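Local coordinates for uncharacterized protein (Nitrosospira multiformis, PDB 3LMF) that is of unknown function but, as a four-helix protein of the Csp family, may store copper(I) through cysteines in its core, at residues Lys39-Ala43 with Asp44-Leu48; Thr58-Asn61 with Phe62-Gly66. One frame throughout, in Å; residues are numbered along the deposited sequence.

Interaction 1 of 2, residues Lys39-Ala43 with Asp44-Leu48; sequences KHVEA and DHLRL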
ATOM      1  N   LYS A  39      -3.831 -27.205   3.944  1.00 37.99           N
ATOM      2  CA  LYS A  39      -4.957 -26.457   3.397  1.00 43.33           C
ATOM      3  C   LYS A  39      -4.834 -24.956   3.681  1.00 39.19           C
ATOM      4  O   LYS A  39      -5.420 -24.134   2.975  1.00 36.26           O
ATOM      5  CB  LYS A  39      -6.267 -26.990   3.985  1.00 47.98           C
ATOM      6  CG  LYS A  39      -6.508 -28.474   3.733  1.00 55.35           C
ATOM      7  CD  LYS A  39      -7.744 -28.976   4.476  1.00 63.54           C
ATOM      8  CE  LYS A  39      -9.011 -28.273   4.006  1.00 71.11           C
ATOM      9  NZ  LYS A  39     -10.220 -28.729   4.752  1.00 77.17           N
ATOM     10  N   HIS A  40      -4.072 -24.610   4.715  1.00 33.12           N
ATOM     11  CA  HIS A  40      -3.859 -23.215   5.099  1.00 31.79           C
ATOM     12  C   HIS A  40      -3.089 -22.437   4.035  1.00 36.59           C
ATOM     13  O   HIS A  40      -3.147 -21.207   3.996  1.00 31.38           O
ATOM     14  CB  HIS A  40      -3.078 -23.135   6.411  1.00 32.15           C
ATOM     15  CG  HIS A  40      -3.920 -23.308   7.634  1.00 42.09           C
ATOM     16  ND1 HIS A  40      -4.646 -22.277   8.191  1.00 49.82           N
ATOM     17  CD2 HIS A  40      -4.141 -24.390   8.417  1.00 46.72           C
ATOM     18  CE1 HIS A  40      -5.273 -22.715   9.268  1.00 55.20           C
ATOM     19  NE2 HIS A  40      -4.984 -23.994   9.428  1.00 46.78           N
ATOM     20  N   VAL A  41      -2.368 -23.150   3.176  1.00 27.76           N
ATOM     21  CA  VAL A  41      -1.581 -22.496   2.144  1.00 34.28           C
ATOM     22  C   VAL A  41      -2.109 -22.791   0.745  1.00 35.04           C
ATOM     23  O   VAL A  41      -1.402 -22.621  -0.246  1.00 36.04           O
ATOM     24  CB  VAL A  41      -0.098 -22.920   2.252  1.00 39.74           C
ATOM     25  CG1 VAL A  41       0.775 -22.029   1.383  1.00 52.90           C
ATOM     26  CG2 VAL A  41       0.352 -22.839   3.704  1.00 38.86           C
ATOM     27  N   GLU A  42      -3.362 -23.228   0.672  1.00 35.20           N
ATOM     28  CA  GLU A  42      -3.986 -23.529  -0.609  1.00 37.70           C
ATOM     29  C   GLU A  42      -4.121 -22.228  -1.400  1.00 32.46           C
ATOM     30  O   GLU A  42      -4.526 -21.201  -0.855  1.00 37.26           O
ATOM     31  CB  GLU A  42      -5.360 -24.173  -0.385  1.00 45.80           C
ATOM     32  CG  GLU A  42      -5.995 -24.741  -1.645  1.00 55.89           C
ATOM     33  CD  GLU A  42      -6.664 -23.683  -2.505  1.00 69.88           C
ATOM     34  OE1 GLU A  42      -6.627 -23.813  -3.750  1.00 65.07           O
ATOM     35  OE2 GLU A  42      -7.243 -22.729  -1.937  1.00 76.97           O
ATOM     36  N   ALA A  43      -3.782 -22.285  -2.683  1.00 29.79           N
ATOM     37  CA  ALA A  43      -3.825 -21.118  -3.561  1.00 35.56           C
ATOM     38  C   ALA A  43      -4.992 -20.149  -3.349  1.00 38.91           C
ATOM     39  O   ALA A  43      -4.774 -18.982  -3.021  1.00 41.99           O
ATOM     40  CB  ALA A  43      -3.788 -21.568  -5.017  1.00 38.49           C
ATOM     41  N   ASP A  44      -6.220 -20.621  -3.545  1.00 33.80           N
ATOM     42  CA  ASP A  44      -7.391 -19.765  -3.387  1.00 30.77           C
ATOM     43  C   ASP A  44      -7.531 -19.146  -1.996  1.00 29.01           C
ATOM     44  O   ASP A  44      -7.899 -17.981  -1.872  1.00 36.84           O
ATOM     45  CB  ASP A  44      -8.679 -20.530  -3.727  1.00 32.00           C
ATOM     46  CG  ASP A  44      -8.711 -21.029  -5.165  1.00 45.03           C
ATOM     47  OD1 ASP A  44      -8.367 -20.258  -6.088  1.00 44.91           O
ATOM     48  OD2 ASP A  44      -9.097 -22.196  -5.377  1.00 57.06           O
ATOM     49  N   HIS A  45      -7.244 -19.912  -0.952  1.00 23.03           N
ATOM     50  CA  HIS A  45      -7.372 -19.392   0.401  1.00 22.43           C
ATOM     51  C   HIS A  45      -6.382 -18.277   0.707  1.00 29.49           C
ATOM     52  O   HIS A  45      -6.771 -17.204   1.173  1.00 22.60           O
ATOM     53  CB  HIS A  45      -7.200 -20.514   1.426  1.00 15.01           C
ATOM     54  CG  HIS A  45      -7.019 -20.024   2.834  1.00 20.58           C
ATOM     55  ND1 HIS A  45      -8.002 -19.353   3.522  1.00 26.53           N
ATOM     56  CD2 HIS A  45      -5.952 -20.093   3.665  1.00 26.72           C
ATOM     57  CE1 HIS A  45      -7.549 -19.026   4.725  1.00 30.10           C
ATOM     58  NE2 HIS A  45      -6.309 -19.463   4.834  1.00 26.26           N
ATOM     59  N   LEU A  46      -5.102 -18.527   0.453  1.00 31.88           N
ATOM     60  CA  LEU A  46      -4.084 -17.523   0.735  1.00 28.81           C
ATOM     61  C   LEU A  46      -4.310 -16.247  -0.083  1.00 26.58           C
ATOM     62  O   LEU A  46      -4.254 -15.153   0.475  1.00 29.25           O
ATOM     63  CB  LEU A  46      -2.686 -18.094   0.480  1.00 34.83           C
ATOM     64  CG  LEU A  46      -1.593 -17.422   1.314  1.00 32.81           C
ATOM     65  CD1 LEU A  46      -1.856 -17.657   2.802  1.00 30.20           C
ATOM     66  CD2 LEU A  46      -0.243 -17.982   0.923  1.00 39.87           C
ATOM     67  N   ARG A  47      -4.580 -16.380  -1.384  1.00 20.09           N
ATOM     68  CA  ARG A  47      -4.838 -15.203  -2.214  1.00 22.47           C
ATOM     69  C   ARG A  47      -5.937 -14.374  -1.581  1.00 22.15           C
ATOM     70  O   ARG A  47      -5.824 -13.154  -1.447  1.00 22.69           O
ATOM     71  CB  ARG A  47      -5.339 -15.559  -3.615  1.00 20.71           C
ATOM     72  CG  ARG A  47      -4.341 -16.089  -4.592  1.00 35.96           C
ATOM     73  CD  ARG A  47      -4.890 -15.933  -6.008  1.00 25.36           C
ATOM     74  NE  ARG A  47      -4.094 -16.679  -6.969  1.00 39.50           N
ATOM     75  CZ  ARG A  47      -4.303 -17.952  -7.282  1.00 45.41           C
ATOM     76  NH1 ARG A  47      -5.296 -18.624  -6.713  1.00 50.84           N
ATOM     77  NH2 ARG A  47      -3.501 -18.561  -8.145  1.00 57.75           N
ATOM     78  N   LEU A  48      -7.022 -15.049  -1.220  1.00 19.76           N
ATOM     79  CA  LEU A  48      -8.161 -14.372  -0.623  1.00 21.51           C
ATOM     80  C   LEU A  48      -7.726 -13.643   0.642  1.00 19.99           C
ATOM     81  O   LEU A  48      -8.086 -12.491   0.862  1.00 23.06           O
ATOM     82  CB  LEU A  48      -9.267 -15.379  -0.299  1.00 20.11           C
ATOM     83  CG  LEU A  48     -10.641 -14.780   0.015  1.00 32.54           C
ATOM     84  CD1 LEU A  48     -11.037 -13.779  -1.062  1.00 26.87           C
ATOM     85  CD2 LEU A  48     -11.667 -15.905   0.100  1.00 35.93           C
TER

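Interaction 2 of 2, residues Thr58-Asn61 with Phe62-Gly66; sequences TSLN and FMLSG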
ATOM      1  N   THR A  58      -7.249  -0.501   1.898  1.00 20.02           N
ATOM      2  CA  THR A  58      -7.657   0.526   0.947  1.00 19.83           C
ATOM      3  C   THR A  58      -8.870   1.280   1.501  1.00 16.19           C
ATOM      4  O   THR A  58      -8.912   2.511   1.490  1.00 16.28           O
ATOM      5  CB  THR A  58      -7.982  -0.111  -0.429  1.00 22.47           C
ATOM      6  OG1 THR A  58      -6.797  -0.727  -0.949  1.00 19.86           O
ATOM      7  CG2 THR A  58      -8.480   0.933  -1.420  1.00 16.43           C
ATOM      8  N   SER A  59      -9.846   0.536   2.002  1.00 14.85           N
ATOM      9  CA  SER A  59     -11.045   1.141   2.585  1.00 17.72           C
ATOM     10  C   SER A  59     -10.636   2.045   3.743  1.00 18.22           C
ATOM     11  O   SER A  59     -11.108   3.173   3.863  1.00 23.86           O
ATOM     12  CB  SER A  59     -11.986   0.048   3.086  1.00 17.80           C
ATOM     13  OG  SER A  59     -12.462  -0.727   1.988  1.00 30.11           O
ATOM     14  N   LEU A  60      -9.749   1.537   4.592  1.00 18.26           N
ATOM     15  CA  LEU A  60      -9.253   2.303   5.724  1.00 15.47           C
ATOM     16  C   LEU A  60      -8.643   3.611   5.233  1.00 15.63           C
ATOM     17  O   LEU A  60      -8.937   4.675   5.760  1.00 22.53           O
ATOM     18  CB  LEU A  60      -8.193   1.495   6.485  1.00 18.21           C
ATOM     19  CG  LEU A  60      -7.449   2.228   7.609  1.00 21.47           C
ATOM     20  CD1 LEU A  60      -8.442   2.710   8.658  1.00 16.76           C
ATOM     21  CD2 LEU A  60      -6.422   1.295   8.235  1.00 23.56           C
ATOM     22  N   ASN A  61      -7.795   3.531   4.216  1.00 17.96           N
ATOM     23  CA  ASN A  61      -7.160   4.730   3.694  1.00 19.03           C
ATOM     24  C   ASN A  61      -8.160   5.707   3.082  1.00 23.63           C
ATOM     25  O   ASN A  61      -8.031   6.915   3.269  1.00 20.49           O
ATOM     26  CB  ASN A  61      -6.077   4.364   2.674  1.00 18.13           C
ATOM     27  CG  ASN A  61      -4.850   3.731   3.333  1.00 38.77           C
ATOM     28  OD1 ASN A  61      -4.752   3.678   4.564  1.00 40.13           O
ATOM     29  ND2 ASN A  61      -3.908   3.262   2.521  1.00 33.89           N
ATOM     30  N   PHE A  62      -9.152   5.200   2.358  1.00 14.66           N
ATOM     31  CA  PHE A  62     -10.143   6.084   1.764  1.00 24.02           C
ATOM     32  C   PHE A  62     -10.921   6.859   2.819  1.00 18.63           C
ATOM     33  O   PHE A  62     -11.150   8.055   2.673  1.00 29.98           O
ATOM     34  CB  PHE A  62     -11.108   5.290   0.869  1.00 20.50           C
ATOM     35  CG  PHE A  62     -10.706   5.272  -0.574  1.00 22.15           C
ATOM     36  CD1 PHE A  62      -9.468   4.761  -0.959  1.00 24.20           C
ATOM     37  CD2 PHE A  62     -11.549   5.795  -1.549  1.00 15.44           C
ATOM     38  CE1 PHE A  62      -9.072   4.770  -2.299  1.00 21.13           C
ATOM     39  CE2 PHE A  62     -11.161   5.808  -2.891  1.00 22.96           C
ATOM     40  CZ  PHE A  62      -9.922   5.296  -3.267  1.00 19.54           C
HETATM   41  N   MSE A  63     -11.316   6.179   3.886  1.00 20.51           N
HETATM   42  CA  MSE A  63     -12.061   6.827   4.948  1.00 22.20           C
HETATM   43  C   MSE A  63     -11.168   7.759   5.762  1.00 24.77           C
HETATM   44  O   MSE A  63     -11.612   8.806   6.220  1.00 24.49           O
HETATM   45  CB  MSE A  63     -12.707   5.782   5.862  1.00 27.55           C
HETATM   46  CG  MSE A  63     -13.902   5.079   5.230  1.00 29.89           C
HETATM   47 SE   MSE A  63     -14.573   3.615   6.302  1.00 44.94          SE
HETATM   48  CE  MSE A  63     -15.705   4.580   7.524  1.00 58.41           C
ATOM     49  N   LEU A  64      -9.910   7.386   5.949  1.00 21.08           N
ATOM     50  CA  LEU A  64      -9.010   8.248   6.695  1.00 26.94           C
ATOM     51  C   LEU A  64      -8.787   9.544   5.925  1.00 30.23           C
ATOM     52  O   LEU A  64      -8.723  10.614   6.522  1.00 25.13           O
ATOM     53  CB  LEU A  64      -7.667   7.560   6.930  1.00 23.86           C
ATOM     54  CG  LEU A  64      -7.685   6.489   8.013  1.00 20.06           C
ATOM     55  CD1 LEU A  64      -6.390   5.715   7.962  1.00 18.70           C
ATOM     56  CD2 LEU A  64      -7.884   7.136   9.382  1.00 17.56           C
ATOM     57  N   SER A  65      -8.703   9.440   4.599  1.00 19.57           N
ATOM     58  CA  SER A  65      -8.459  10.592   3.752  1.00 17.76           C
ATOM     59  C   SER A  65      -9.702  11.431   3.473  1.00 23.82           C
ATOM     60  O   SER A  65      -9.615  12.461   2.805  1.00 27.00           O
ATOM     61  CB  SER A  65      -7.849  10.144   2.423  1.00 26.07           C
ATOM     62  OG  SER A  65      -8.851   9.618   1.568  1.00 31.50           O
ATOM     63  N   GLY A  66     -10.849  10.993   3.984  1.00 20.67           N
ATOM     64  CA  GLY A  66     -12.088  11.721   3.775  1.00 27.05           C
ATOM     65  C   GLY A  66     -12.596  11.647   2.347  1.00 31.39           C
ATOM     66  O   GLY A  66     -13.180  12.605   1.841  1.00 30.06           O
TER

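Interaction 1 of 2, residues Lys39-Ala43 with Asp44-Leu48
With CG anti to the backbone N (chi1 -170°) and the chain bent at chi2 (-80°), the Glu42 carboxylate folds back over the N-H groups of Asp44 and His45, making Glu42 the N-cap of helix 43-64. His45 N gives its hydrogen to Glu42 OE2 (3.0 Å), while Asp44 N to Glu42 OE1 is a weak bond of 3.2 Å. The carboxylate's negative charge probably suits the partial positive charge at the helix N-terminus. Glu42 O opens the regular helix bonding, taking Leu46 N at 3.0 Å, and Ala43 O takes Arg47 N. The cap has a like-charged neighbour: Glu42 OE1 and Asp44 OD2 lie 3.4 Å apart, their carboxylate planes turned 51°. Asp44 OD1 faces Arg47 NH1 in a long salt bridge (3.5 Å), and Arg47 pairs through NH2 with Glu35 of the second subunit. On the apolar side, Val41 and Leu46 lie side by side, CG1 of the first 4.2 Å from CD2 of the second, and Val41 also packs on Val41 of that subunit. The His45 ring, its ND1 hydrogen-bonded to Ser87, turns its edge to the preceding loop: CD2 lies 3.0 Å from His40 O, which sits in the ring plane.

Interaction 2 of 2, residues Thr58-Asn61 with Phe62-Gly66
Phe62 packs against Thr58 in the last turns of helix 43-64, which runs to Leu64 and is closed by a Schellman motif at Gly66. Four backbone hydrogen bonds join each of residues 58 to 61 to the one four places on. Phe62 N to Thr58 O is 2.8 Å, and Met63 N to Ser59 O and Leu64 N to Leu60 O follow. Just past the helix, Ser65 N still bonds back to Asn61 O at 2.9 Å. Gly66, at positive phi (71°), turns the chain out of the helix, its N making a weak bond to Met63 O.

Apolar contacts follow the same spacing. The Phe62 ring and Thr58 lie side by side: Phe62 CD1 is 4.0 Å from Thr58 CG2, and also close to Thr58 O. CG2 stands anti to the Thr58 backbone N, which leaves OG1 beside that N (chi1 -62°) and turns the methyl to the ring. Replacing Phe62 by an alanine would probably leave Thr58 CG2 without its ring partner and open a gap beside Ser70 and Phe69, which the ring also touches. Leu60 and Leu64 cross each other, Leu60 CG meeting Leu64 CD1 at 3.7 Å.

Polar side chains are buried but matched, largely across subunit boundaries. Thr58 OG1 bonds Glu54 O and Thr58 OG1 of the third subunit, to which Asn61 ND2 (on Glu54) and Ser65 OG (on Asn51) also bond, while Asn61 OD1 bonds Tyr22 OH of the fourth. Within its own chain, Ser65 OG gives its hydrogen to Phe62 O at 3.0 Å, approaching from above the carbonyl plane, 37° out of it.

Interactions 1 and 2 sit at the two ends of helix 43-64, on opposite sides of the chain's centre, with centres 27 Å apart and nearest atoms about 12 Å apart. Backbone bonds between residues four apart are common to both. At 39-48 the contact is partly buried, and charged side chains add to those bonds: a carboxylate cap, with a like-charged acid close by, and a long salt bridge. At 58-66 every touching residue is buried; leucine and aromatic packing and neutral amide and hydroxyl groups are added instead. Both reach other subunits: interaction 1 meets the second and third, interaction 2 the third and fourth. The helix therefore serves the tetramer at both its ends, as well as the four-helix fold.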